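Local atomic coordinates of two-domain protein containing predicted PHP-like metal-dependent phosphoesterase (Bacteroides vulgatus ATCC 8482, PDB entry 3E38), a protein that is a zinc-binding member of the PHP family with an additional Ig-like domain, and probably acts as a metal-dependent phosphoesterase, perhaps on nucleic acids. Residues 96-102 with 140-144; 132-138 with 161-167. All blocks are in the same frame, centred on the assembly; numbering follows the deposited sequence.

Interaction 1: residues 96-102 with 140-144; sequences RAMAPGH and WDSQQ. With ZN (zinc ion), chain H.
Q143 reaches from the 140-144 loop into the turn formed by 96-102. Q143 CB packs on the selenomethionine M98, 3.8 Å from M98 CB. With CG anti to its own carbonyl carbon (chi1 -74°) and the chain extended from there, Q143 carries its CD to 3.9 Å from both M98 N and H102 NE2, and brings OE1 beside both M98 CE and H102 CD2. Q143 OE1 lies 3.4 Å from M98 CE, and G101 CA is also close to it. Q143 NE2 donates to R96 O at 3.1 Å; the N-H...O angle of 170° makes the bond nearly straight, and the acceptor lies close to the amide plane, which favours this rotation of the amide. That plane stands 82° from the H102 imidazole. W140 approaches the same imidazole in an offset edge-to-face pair, W140 CZ3 coming 3.7 Å from H102 CE1, with ring centroids 5.4 Å apart. H102 ND1 binds zinc at 2.3 Å, and E93 and H137 share that ion. The chemistry therefore implies a second shell: Q143 and W140 both pack against the H102 imidazole from one side of its plane and probably restrict its tilt, without themselves touching the metal.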
loop_
_atom_site.group_PDB
_atom_site.type_symbol
_atom_site.label_atom_id
_atom_site.label_comp_id
_atom_site.label_asym_id
_atom_site.label_seq_id
_atom_site.Cartn_x
_atom_site.Cartn_y
_atom_site.Cartn_z
ATOM N N ARG B 96 -18.241 -31.616 14.042
ATOM C CA ARG B 96 -18.548 -32.994 13.703
ATOM C C ARG B 96 -18.505 -33.248 12.197
ATOM O O ARG B 96 -18.406 -32.356 11.400
ATOM C CB ARG B 96 -19.940 -33.321 14.212
ATOM C CG ARG B 96 -20.073 -33.093 15.702
ATOM C CD ARG B 96 -19.396 -34.208 16.505
ATOM N NE ARG B 96 -19.593 -33.989 17.936
ATOM C CZ ARG B 96 -19.832 -34.956 18.814
ATOM N NH1 ARG B 96 -19.952 -36.209 18.408
ATOM N NH2 ARG B 96 -20.030 -34.656 20.090
ATOM N N ALA B 97 -18.564 -34.511 11.853
ATOM C CA ALA B 97 -18.642 -34.971 10.461
ATOM C C ALA B 97 -19.925 -34.460 9.835
ATOM O O ALA B 97 -20.894 -34.166 10.539
ATOM C CB ALA B 97 -18.601 -36.529 10.390
HETATM N N MSE B 98 -19.920 -34.351 8.508
HETATM C CA MSE B 98 -21.134 -33.987 7.760
HETATM C C MSE B 98 -21.918 -35.267 7.528
HETATM O O MSE B 98 -21.325 -36.223 7.056
HETATM C CB MSE B 98 -20.789 -33.400 6.394
HETATM C CG MSE B 98 -21.994 -33.124 5.500
HETATM SE SE MSE B 98 -23.067 -31.596 6.162
HETATM C CE MSE B 98 -21.585 -30.316 6.441
ATOM N N ALA B 99 -23.217 -35.346 7.845
ATOM C CA ALA B 99 -23.997 -34.281 8.485
ATOM C C ALA B 99 -23.899 -34.503 9.996
ATOM O O ALA B 99 -23.549 -35.606 10.435
ATOM C CB ALA B 99 -25.456 -34.309 7.997
ATOM N N PRO B 100 -24.221 -33.489 10.817
ATOM C CA PRO B 100 -24.714 -32.160 10.506
ATOM C C PRO B 100 -23.572 -31.188 10.192
ATOM O O PRO B 100 -23.775 -30.054 9.756
ATOM C CB PRO B 100 -25.350 -31.755 11.832
ATOM C CG PRO B 100 -24.383 -32.323 12.860
ATOM C CD PRO B 100 -23.763 -33.555 12.221
ATOM N N GLY B 101 -22.367 -31.667 10.404
ATOM C CA GLY B 101 -21.209 -30.855 10.110
ATOM C C GLY B 101 -20.776 -30.050 11.297
ATOM O O GLY B 101 -20.711 -30.562 12.402
ATOM N N HIS B 102 -20.446 -28.789 11.059
ATOM C CA HIS B 102 -19.973 -27.878 12.127
ATOM C C HIS B 102 -20.952 -26.772 12.397
ATOM O O HIS B 102 -21.423 -26.111 11.471
ATOM C CB HIS B 102 -18.677 -27.175 11.719
ATOM C CG HIS B 102 -17.540 -28.085 11.394
ATOM N ND1 HIS B 102 -16.235 -27.651 11.389
ATOM C CD2 HIS B 102 -17.501 -29.396 11.069
ATOM C CE1 HIS B 102 -15.440 -28.659 11.063
ATOM N NE2 HIS B 102 -16.181 -29.731 10.881
ATOM N N TRP B 140 -18.366 -25.563 2.696
ATOM C CA TRP B 140 -16.955 -25.988 2.771
ATOM C C TRP B 140 -16.835 -27.286 2.003
ATOM O O TRP B 140 -17.498 -28.281 2.336
ATOM C CB TRP B 140 -16.572 -26.194 4.210
ATOM C CG TRP B 140 -15.143 -26.521 4.496
ATOM C CD1 TRP B 140 -14.025 -26.015 3.879
ATOM C CD2 TRP B 140 -14.674 -27.308 5.595
ATOM N NE1 TRP B 140 -12.886 -26.494 4.498
ATOM C CE2 TRP B 140 -13.257 -27.279 5.560
ATOM C CE3 TRP B 140 -15.316 -28.052 6.604
ATOM C CZ2 TRP B 140 -12.475 -27.968 6.493
ATOM C CZ3 TRP B 140 -14.543 -28.742 7.512
ATOM C CH2 TRP B 140 -13.133 -28.684 7.465
ATOM N N ASP B 141 -15.966 -27.279 1.003
ATOM C CA ASP B 141 -15.894 -28.404 0.039
ATOM C C ASP B 141 -15.288 -29.652 0.620
ATOM O O ASP B 141 -15.384 -30.742 0.033
ATOM C CB ASP B 141 -15.174 -28.011 -1.288
ATOM C CG ASP B 141 -13.748 -27.467 -1.090
ATOM O OD1 ASP B 141 -13.151 -27.613 0.005
ATOM O OD2 ASP B 141 -13.241 -26.856 -2.066
ATOM N N SER B 142 -14.688 -29.485 1.784
ATOM C CA SER B 142 -14.045 -30.610 2.451
ATOM C C SER B 142 -15.095 -31.622 2.930
ATOM O O SER B 142 -14.876 -32.835 2.983
ATOM C CB SER B 142 -13.189 -30.141 3.622
ATOM O OG SER B 142 -12.696 -31.280 4.304
ATOM N N GLN B 143 -16.259 -31.092 3.243
ATOM C CA GLN B 143 -17.360 -31.904 3.749
ATOM C C GLN B 143 -18.490 -32.052 2.721
ATOM O O GLN B 143 -19.288 -32.982 2.799
ATOM C CB GLN B 143 -17.855 -31.345 5.087
ATOM C CG GLN B 143 -16.900 -31.634 6.247
ATOM C CD GLN B 143 -17.550 -31.441 7.608
ATOM O OE1 GLN B 143 -18.420 -30.598 7.779
ATOM N NE2 GLN B 143 -17.132 -32.227 8.576
ATOM N N GLN B 144 -18.552 -31.109 1.787
ATOM C CA GLN B 144 -19.509 -31.159 0.667
ATOM C C GLN B 144 -18.763 -30.744 -0.599
ATOM O O GLN B 144 -18.867 -29.607 -1.064
ATOM C CB GLN B 144 -20.744 -30.282 0.902
ATOM C CG GLN B 144 -21.543 -30.637 2.172
ATOM C CD GLN B 144 -22.998 -30.204 2.142
ATOM O OE1 GLN B 144 -23.858 -30.915 1.606
ATOM N NE2 GLN B 144 -23.290 -29.053 2.752
HETATM ZN ZN ZN H . -15.599 -25.458 11.209
HETATM O O HOH W 1 -15.251 -23.695 11.432
#

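Interaction 2: residues 132-138 with 161-167; sequences FMFWNHP and GCMHGIE. With ZN (zinc ion), chain H.
M133 O is gripped by two backbone amides of the 161-167 segment. H164 N donates to M133 O at 2.6 Å, almost in line with the carbonyl, while G165 N reaches M133 O at 3.3 Å with a bent N-H...O angle of 138°. H164 also answers in the other direction: with CG anti to the carbonyl carbon (chi1 -52°), its ring is turned so that H164 ND1 accepts from M133 N at 2.9 Å, the donor lying in the imidazole plane. Separately, H164 CB sits over one face of the F132 ring, 3.8 Å from the ring centroid, as a CH-pi contact. Beyond this point the parallel strands pair regularly, W135 N donating to G165 O and E167 N to W135 O. F134 pairs with G165, which has no side chain on the F134 face; W135 and I166 occupy the other face, where W135 CB meets I166 CG2. P138 CG then packs on I166 CG2 at 3.6 Å.

Where the chain leaves strand 132-135, the extended E167 side chain carries its carboxylate beside the turn at N136-H137. H137 N donates to E167 OE1 at 2.9 Å from the anti side, 25° out of the carboxylate plane, and N170 ND2 bonds to the same oxygen. OE2 lies near the plane of the F134 ring at its edge, and bonds to T192 and to the zinc ligand H24. H137 NE2 binds zinc at 2.2 Å. E167 thus joins the backbone of one zinc ligand to the side chain of another, consistent with a second-shell role in positioning both, and its negative charge may polarise the H24 imidazole.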
loop_
_atom_site.group_PDB
_atom_site.type_symbol
_atom_site.label_atom_id
_atom_site.label_comp_id
_atom_site.label_asym_id
_atom_site.label_seq_id
_atom_site.Cartn_x
_atom_site.Cartn_y
_atom_site.Cartn_z
ATOM N N PHE B 132 -27.376 -19.111 21.082
ATOM C CA PHE B 132 -27.736 -18.752 19.698
ATOM C C PHE B 132 -26.841 -19.640 18.830
ATOM O O PHE B 132 -25.617 -19.671 18.972
ATOM C CB PHE B 132 -27.577 -17.278 19.395
ATOM C CG PHE B 132 -27.934 -16.908 17.975
ATOM C CD1 PHE B 132 -26.957 -16.970 16.957
ATOM C CD2 PHE B 132 -29.229 -16.467 17.648
ATOM C CE1 PHE B 132 -27.266 -16.623 15.637
ATOM C CE2 PHE B 132 -29.555 -16.109 16.325
ATOM C CZ PHE B 132 -28.553 -16.182 15.313
HETATM N N MSE B 133 -27.499 -20.438 18.002
HETATM C CA MSE B 133 -26.811 -21.473 17.215
HETATM C C MSE B 133 -26.894 -21.301 15.731
HETATM O O MSE B 133 -27.971 -21.111 15.170
HETATM C CB MSE B 133 -27.392 -22.853 17.579
HETATM C CG MSE B 133 -26.886 -23.338 18.968
HETATM SE SE MSE B 133 -27.933 -24.756 19.741
HETATM C CE MSE B 133 -29.487 -23.742 20.324
ATOM N N PHE B 134 -25.744 -21.413 15.082
ATOM C CA PHE B 134 -25.746 -21.351 13.629
ATOM C C PHE B 134 -24.857 -22.371 12.928
ATOM O O PHE B 134 -23.855 -22.806 13.434
ATOM C CB PHE B 134 -25.471 -19.927 13.141
ATOM C CG PHE B 134 -24.141 -19.358 13.580
ATOM C CD1 PHE B 134 -23.001 -19.546 12.808
ATOM C CD2 PHE B 134 -24.048 -18.606 14.746
ATOM C CE1 PHE B 134 -21.770 -18.981 13.198
ATOM C CE2 PHE B 134 -22.833 -18.033 15.142
ATOM C CZ PHE B 134 -21.687 -18.230 14.361
ATOM N N TRP B 135 -25.326 -22.795 11.764
ATOM C CA TRP B 135 -24.582 -23.706 10.897
ATOM C C TRP B 135 -23.378 -22.989 10.233
ATOM O O TRP B 135 -23.515 -21.953 9.557
ATOM C CB TRP B 135 -25.548 -24.310 9.881
ATOM C CG TRP B 135 -24.983 -25.324 8.987
ATOM C CD1 TRP B 135 -23.824 -26.019 9.147
ATOM C CD2 TRP B 135 -25.627 -25.872 7.829
ATOM N NE1 TRP B 135 -23.671 -26.930 8.129
ATOM C CE2 TRP B 135 -24.772 -26.865 7.309
ATOM C CE3 TRP B 135 -26.831 -25.611 7.184
ATOM C CZ2 TRP B 135 -25.079 -27.586 6.155
ATOM C CZ3 TRP B 135 -27.155 -26.338 6.062
ATOM C CH2 TRP B 135 -26.272 -27.313 5.548
ATOM N N ASN B 136 -22.193 -23.559 10.465
ATOM C CA ASN B 136 -20.954 -23.053 9.873
ATOM C C ASN B 136 -20.627 -23.643 8.495
ATOM O O ASN B 136 -20.808 -24.820 8.234
ATOM C CB ASN B 136 -19.735 -23.298 10.783
ATOM C CG ASN B 136 -19.900 -22.738 12.163
ATOM O OD1 ASN B 136 -20.622 -21.771 12.376
ATOM N ND2 ASN B 136 -19.236 -23.359 13.122
ATOM N N HIS B 137 -20.090 -22.774 7.640
ATOM C CA HIS B 137 -19.615 -23.147 6.315
ATOM C C HIS B 137 -20.336 -24.344 5.717
ATOM O O HIS B 137 -19.747 -25.377 5.503
ATOM C CB HIS B 137 -18.094 -23.402 6.335
ATOM C CG HIS B 137 -17.597 -24.192 7.509
ATOM N ND1 HIS B 137 -17.803 -25.548 7.646
ATOM C CD2 HIS B 137 -16.832 -23.819 8.566
ATOM C CE1 HIS B 137 -17.220 -25.964 8.752
ATOM N NE2 HIS B 137 -16.644 -24.933 9.338
ATOM N N PRO B 138 -21.626 -24.199 5.454
ATOM C CA PRO B 138 -22.336 -25.321 4.862
ATOM C C PRO B 138 -21.642 -25.812 3.594
ATOM O O PRO B 138 -21.542 -27.005 3.332
ATOM C CB PRO B 138 -23.737 -24.732 4.559
ATOM C CG PRO B 138 -23.636 -23.215 4.830
ATOM C CD PRO B 138 -22.498 -23.053 5.767
ATOM N N GLY B 161 -35.058 -26.464 17.278
ATOM C CA GLY B 161 -34.701 -25.144 17.802
ATOM C C GLY B 161 -33.209 -24.983 17.992
ATOM O O GLY B 161 -32.739 -24.165 18.806
ATOM N N CYS B 162 -32.459 -25.750 17.217
ATOM C CA CYS B 162 -30.984 -25.749 17.320
ATOM C C CYS B 162 -30.257 -25.111 16.159
ATOM O O CYS B 162 -29.044 -25.291 16.018
ATOM C CB CYS B 162 -30.459 -27.156 17.497
ATOM S SG CYS B 162 -30.801 -27.733 19.129
HETATM N N MSE B 163 -31.020 -24.396 15.335
HETATM C CA MSE B 163 -30.475 -23.629 14.207
HETATM C C MSE B 163 -31.168 -22.272 14.117
HETATM O O MSE B 163 -32.333 -22.191 13.770
HETATM C CB MSE B 163 -30.651 -24.379 12.864
HETATM C CG MSE B 163 -29.809 -23.758 11.744
HETATM SE SE MSE B 163 -30.147 -24.382 9.921
HETATM C CE MSE B 163 -29.863 -26.294 10.158
ATOM N N HIS B 164 -30.448 -21.212 14.421
ATOM C CA HIS B 164 -31.037 -19.868 14.377
ATOM C C HIS B 164 -30.500 -19.031 13.202
ATOM O O HIS B 164 -31.069 -17.997 12.801
ATOM C CB HIS B 164 -30.809 -19.174 15.710
ATOM C CG HIS B 164 -31.248 -19.997 16.878
ATOM N ND1 HIS B 164 -30.363 -20.551 17.778
ATOM C CD2 HIS B 164 -32.485 -20.394 17.266
ATOM C CE1 HIS B 164 -31.039 -21.246 18.675
ATOM N NE2 HIS B 164 -32.328 -21.168 18.386
ATOM N N GLY B 165 -29.398 -19.525 12.660
ATOM C CA GLY B 165 -28.743 -18.893 11.533
ATOM C C GLY B 165 -27.857 -19.833 10.794
ATOM O O GLY B 165 -27.703 -21.010 11.158
ATOM N N ILE B 166 -27.331 -19.304 9.707
ATOM C CA ILE B 166 -26.379 -20.018 8.858
ATOM C C ILE B 166 -25.384 -19.033 8.355
ATOM O O ILE B 166 -25.744 -17.905 8.063
ATOM C CB ILE B 166 -27.033 -20.617 7.621
ATOM C CG1 ILE B 166 -28.282 -21.375 8.004
ATOM C CG2 ILE B 166 -26.062 -21.538 6.849
ATOM C CD1 ILE B 166 -28.980 -21.979 6.780
ATOM N N GLU B 167 -24.128 -19.455 8.323
ATOM C CA GLU B 167 -23.067 -18.662 7.718
ATOM C C GLU B 167 -23.282 -18.645 6.217
ATOM O O GLU B 167 -23.397 -19.707 5.561
ATOM C CB GLU B 167 -21.697 -19.229 8.037
ATOM C CG GLU B 167 -21.261 -18.947 9.450
ATOM C CD GLU B 167 -19.817 -19.410 9.726
ATOM O OE1 GLU B 167 -19.342 -20.301 8.974
ATOM O OE2 GLU B 167 -19.193 -18.920 10.712
HETATM ZN ZN ZN H . -15.599 -25.458 11.209
HETATM O O HOH W 1 -15.251 -23.695 11.432
#

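The centres of interactions 1 and 2 lie 13 Å apart on the same side of the chain's centre. Their segments alternate along the sequence: 96-102, 132-138, 140-144, then 161-167. Interaction 2 pairs the parallel strands of a beta-alpha-beta unit connected through helix 152-159, whereas interaction 1 joins loops beside the same mixed sheet. Strand 102-106 runs antiparallel to 132-135, and a probable backbone bond between H102 O and N136 N (2.8 Å) ties the two contacts together; Q144 NE2 to P138 O makes another. Each contact contributes one histidine to a shared zinc ion that E93 also binds, with water 1 among its other ligands, so this metal site is assembled where loop and strand ends converge.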